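PDB 6NYR: Crov588 from Cafeteriavirus, which is of unknown function but folds into a nearly closed ring of leucine-rich (FNIP-type) repeats and may, like other such repeat proteins, bind protein partners. Local coordinates for residues 43-55 / 66-78. Numbering follows the deposited sequence.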
# COMPACT_ATOMS: atom_id res chain seq x y z
N ASN A 43 -9.25 -16.14 24.56
CA ASN A 43 -9.02 -17.50 25.01
C ASN A 43 -10.17 -17.90 25.94
O ASN A 43 -10.03 -18.02 27.15
CB ASN A 43 -7.66 -17.63 25.70
CG ASN A 43 -7.24 -19.07 25.92
OD1 ASN A 43 -7.72 -19.97 25.24
ND2 ASN A 43 -6.34 -19.28 26.87
N GLN A 44 -11.34 -18.14 25.34
CA GLN A 44 -12.53 -18.53 26.08
C GLN A 44 -13.26 -19.62 25.31
O GLN A 44 -13.08 -19.76 24.09
CB GLN A 44 -13.47 -17.34 26.32
CG GLN A 44 -12.84 -16.18 27.09
CD GLN A 44 -12.49 -16.52 28.52
OE1 GLN A 44 -13.09 -17.41 29.12
NE2 GLN A 44 -11.50 -15.82 29.07
N GLU A 45 -14.07 -20.40 26.02
CA GLU A 45 -14.87 -21.44 25.38
C GLU A 45 -15.71 -20.86 24.25
O GLU A 45 -16.15 -19.71 24.30
CB GLU A 45 -15.79 -22.10 26.41
CG GLU A 45 -15.09 -22.76 27.59
CD GLU A 45 -14.37 -24.03 27.21
OE1 GLU A 45 -14.81 -24.71 26.25
OE2 GLU A 45 -13.35 -24.35 27.85
N ILE A 46 -15.90 -21.66 23.20
CA ILE A 46 -16.76 -21.26 22.10
C ILE A 46 -17.68 -22.40 21.68
O ILE A 46 -18.36 -22.33 20.65
CB ILE A 46 -15.93 -20.78 20.89
CG1 ILE A 46 -15.02 -21.90 20.37
CG2 ILE A 46 -15.08 -19.57 21.27
CD1 ILE A 46 -15.42 -22.42 19.01
N ASP A 47 -17.72 -23.46 22.49
CA ASP A 47 -18.45 -24.67 22.13
C ASP A 47 -19.91 -24.37 21.80
O ASP A 47 -20.31 -24.40 20.63
CB ASP A 47 -18.38 -25.70 23.27
CG ASP A 47 -17.28 -26.73 23.05
OD1 ASP A 47 -16.94 -27.02 21.89
OD2 ASP A 47 -16.76 -27.27 24.06
N HIS A 48 -20.73 -24.09 22.82
CA HIS A 48 -22.16 -23.90 22.63
C HIS A 48 -22.56 -22.44 22.57
O HIS A 48 -23.73 -22.11 22.80
CB HIS A 48 -22.93 -24.61 23.75
CG HIS A 48 -22.69 -26.08 23.82
ND1 HIS A 48 -21.70 -26.64 24.59
CD2 HIS A 48 -23.32 -27.11 23.20
CE1 HIS A 48 -21.72 -27.95 24.45
NE2 HIS A 48 -22.70 -28.26 23.61
N LEU A 49 -21.62 -21.55 22.24
CA LEU A 49 -21.84 -20.11 22.35
C LEU A 49 -21.79 -19.43 21.00
O LEU A 49 -21.53 -18.22 20.92
CB LEU A 49 -20.79 -19.51 23.29
CG LEU A 49 -20.59 -20.27 24.60
CD1 LEU A 49 -19.38 -19.74 25.36
CD2 LEU A 49 -21.84 -20.18 25.46
N ILE A 50 -22.05 -20.17 19.93
CA ILE A 50 -21.96 -19.62 18.57
C ILE A 50 -23.26 -19.90 17.82
O ILE A 50 -23.57 -21.07 17.55
CB ILE A 50 -20.77 -20.22 17.81
CG1 ILE A 50 -19.46 -19.98 18.56
CG2 ILE A 50 -20.70 -19.64 16.40
CD1 ILE A 50 -19.01 -18.54 18.57
N PRO A 51 -24.05 -18.89 17.47
CA PRO A 51 -25.26 -19.15 16.68
C PRO A 51 -24.88 -19.69 15.31
O PRO A 51 -23.73 -19.61 14.87
CB PRO A 51 -25.95 -17.79 16.59
CG PRO A 51 -24.89 -16.78 16.89
CD PRO A 51 -23.89 -17.46 17.80
N SER A 52 -25.87 -20.25 14.63
CA SER A 52 -25.63 -20.98 13.39
C SER A 52 -25.64 -20.10 12.15
O SER A 52 -25.52 -20.62 11.04
CB SER A 52 -26.67 -22.10 13.23
OG SER A 52 -27.98 -21.57 13.20
N ASN A 53 -25.78 -18.78 12.31
CA ASN A 53 -25.66 -17.89 11.16
C ASN A 53 -24.22 -17.68 10.73
O ASN A 53 -23.97 -17.38 9.55
CB ASN A 53 -26.30 -16.54 11.48
CG ASN A 53 -25.68 -15.87 12.70
OD1 ASN A 53 -25.16 -16.55 13.59
ND2 ASN A 53 -25.72 -14.55 12.73
N ILE A 54 -23.25 -17.84 11.63
CA ILE A 54 -21.85 -17.60 11.29
C ILE A 54 -21.26 -18.91 10.78
O ILE A 54 -21.39 -19.96 11.41
CB ILE A 54 -21.07 -17.02 12.49
CG1 ILE A 54 -20.62 -18.05 13.53
CG2 ILE A 54 -21.89 -15.90 13.15
CD1 ILE A 54 -19.36 -18.80 13.14
N LYS A 55 -20.65 -18.84 9.60
CA LYS A 55 -20.12 -20.00 8.90
C LYS A 55 -18.61 -20.02 8.83
O LYS A 55 -18.04 -21.03 8.39
CB LYS A 55 -20.71 -20.04 7.48
CG LYS A 55 -22.24 -19.94 7.48
CD LYS A 55 -22.87 -20.52 6.22
CE LYS A 55 -22.50 -19.69 5.00
NZ LYS A 55 -22.97 -18.27 5.14
N ASN A 66 -6.45 -21.80 23.19
CA ASN A 66 -6.25 -23.25 23.25
C ASN A 66 -7.30 -23.84 24.21
O ASN A 66 -7.01 -24.24 25.34
CB ASN A 66 -4.84 -23.65 23.69
CG ASN A 66 -4.57 -25.14 23.49
OD1 ASN A 66 -5.33 -25.83 22.80
ND2 ASN A 66 -3.49 -25.64 24.10
N LYS A 67 -8.54 -23.89 23.74
CA LYS A 67 -9.62 -24.57 24.45
C LYS A 67 -10.04 -25.81 23.68
O LYS A 67 -9.99 -25.83 22.44
CB LYS A 67 -10.83 -23.65 24.65
CG LYS A 67 -10.55 -22.38 25.44
CD LYS A 67 -10.01 -22.70 26.82
CE LYS A 67 -9.93 -21.44 27.67
NZ LYS A 67 -9.20 -21.68 28.95
N ASP A 68 -10.46 -26.85 24.40
CA ASP A 68 -11.06 -28.00 23.74
C ASP A 68 -12.32 -27.56 23.01
O ASP A 68 -13.14 -26.82 23.55
CB ASP A 68 -11.37 -29.10 24.75
CG ASP A 68 -10.12 -29.72 25.34
OD1 ASP A 68 -9.25 -28.96 25.82
OD2 ASP A 68 -10.00 -30.96 25.32
N VAL A 69 -12.45 -27.99 21.76
CA VAL A 69 -13.54 -27.57 20.88
C VAL A 69 -14.13 -28.83 20.26
O VAL A 69 -13.49 -29.47 19.42
CB VAL A 69 -13.05 -26.61 19.79
CG1 VAL A 69 -14.18 -26.21 18.87
CG2 VAL A 69 -12.41 -25.37 20.42
N ASN A 70 -15.34 -29.19 20.68
CA ASN A 70 -15.96 -30.42 20.21
C ASN A 70 -17.40 -30.27 19.72
O ASN A 70 -17.99 -31.27 19.30
CB ASN A 70 -15.93 -31.48 21.33
CG ASN A 70 -14.56 -32.08 21.52
OD1 ASN A 70 -14.20 -33.06 20.88
ND2 ASN A 70 -13.77 -31.48 22.41
N PHE A 71 -17.98 -29.07 19.77
CA PHE A 71 -19.37 -28.88 19.40
C PHE A 71 -19.54 -27.65 18.52
O PHE A 71 -20.30 -26.73 18.82
CB PHE A 71 -20.25 -28.80 20.65
CG PHE A 71 -20.38 -30.10 21.38
CD1 PHE A 71 -21.12 -31.14 20.83
CD2 PHE A 71 -19.76 -30.31 22.60
CE1 PHE A 71 -21.24 -32.34 21.47
CE2 PHE A 71 -19.88 -31.52 23.25
CZ PHE A 71 -20.63 -32.54 22.69
N LEU A 72 -18.84 -27.64 17.39
CA LEU A 72 -19.06 -26.57 16.43
C LEU A 72 -20.42 -26.71 15.77
O LEU A 72 -20.95 -27.82 15.61
CB LEU A 72 -17.99 -26.58 15.33
CG LEU A 72 -16.59 -26.05 15.61
CD1 LEU A 72 -16.60 -24.76 16.38
CD2 LEU A 72 -15.82 -27.15 16.35
N THR A 73 -20.99 -25.58 15.36
CA THR A 73 -22.25 -25.58 14.63
C THR A 73 -22.14 -26.48 13.41
O THR A 73 -21.10 -26.56 12.76
CB THR A 73 -22.61 -24.15 14.22
OG1 THR A 73 -22.72 -23.33 15.39
CG2 THR A 73 -23.91 -24.11 13.45
N GLU A 74 -23.23 -27.18 13.10
CA GLU A 74 -23.28 -28.03 11.92
C GLU A 74 -23.60 -27.20 10.66
O GLU A 74 -23.98 -27.75 9.62
CB GLU A 74 -24.30 -29.15 12.10
CG GLU A 74 -24.20 -30.28 11.08
CD GLU A 74 -22.95 -31.13 11.27
OE1 GLU A 74 -22.77 -31.70 12.37
OE2 GLU A 74 -22.14 -31.24 10.32
N SER A 75 -23.46 -25.88 10.78
CA SER A 75 -23.48 -24.98 9.63
C SER A 75 -22.15 -24.29 9.40
O SER A 75 -22.00 -23.55 8.42
CB SER A 75 -24.58 -23.91 9.81
OG SER A 75 -25.86 -24.50 9.93
N LEU A 76 -21.16 -24.51 10.28
CA LEU A 76 -19.81 -24.04 10.01
C LEU A 76 -19.29 -24.66 8.72
O LEU A 76 -19.44 -25.87 8.49
CB LEU A 76 -18.85 -24.39 11.14
CG LEU A 76 -18.39 -23.29 12.10
CD1 LEU A 76 -17.05 -23.77 12.71
CD2 LEU A 76 -18.23 -21.95 11.47
N THR A 77 -18.67 -23.84 7.87
CA THR A 77 -17.98 -24.31 6.69
C THR A 77 -16.48 -24.03 6.70
O THR A 77 -15.75 -24.66 5.94
CB THR A 77 -18.57 -23.67 5.42
OG1 THR A 77 -18.48 -22.24 5.52
CG2 THR A 77 -20.02 -24.08 5.25
N GLU A 78 -16.02 -23.11 7.55
CA GLU A 78 -14.62 -22.73 7.58
C GLU A 78 -14.21 -22.42 9.01
O GLU A 78 -14.97 -21.80 9.75
CB GLU A 78 -14.36 -21.49 6.71
CG GLU A 78 -15.01 -21.54 5.36
CD GLU A 78 -14.58 -20.39 4.45
OE1 GLU A 78 -13.66 -19.64 4.84
OE2 GLU A 78 -15.17 -20.24 3.36
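N43–K55 and N66–E78 run side by side in the same direction as the loops of two successive coils of the leucine-rich-repeat solenoid, each following one short strand (35-37 or 56-58) and leading into the next (56-58 or 78-80). The match is closest at the end, where the CA atoms of K55 and L76 lie 4.2 Å apart. Each coil makes a type I beta turn shortly before its strand, P51–I54 in one and T73–L76 in the other.

The side chains of N43 and D47 reach across to backbone amides of the second coil. N43 holds CG opposite its backbone N (chi1 -168°), which brings OD1 to N66 N at 3.0 Å, the donor lying above the carbonyl plane. The side chain of K67 crosses that of N43 at about a right angle, its CE 3.6 Å from N43 OD1. D47 OD1 takes two amides: N70 N reaches its syn lone pair at 3.0 Å, while F71 N comes from above the carboxylate plane, so this one oxygen ties down the bend at N70–F71. Next to it the rings of H48 and F71 lie obliquely, planes at 31°, with F71 CB over the imidazole face.

On the buried side, I46 CD1 touches V69 CG1 and L72 CD1, and I54 CD1 meets L76 CD2; both I50 and I54 also pack on I36 of strand 35-37. Further along, T73 CG2 sits 3.4 Å from S52 CB. The ammonium end of K55 turns away to a salt bridge with D34, one coil back, but its carbonyl faces forward. K55 O accepts three bonds: E78 N nearly head-on to the carbonyl, T77 OG1 from above its plane, and T77 N in the plane on a lone pair at 2.9 Å.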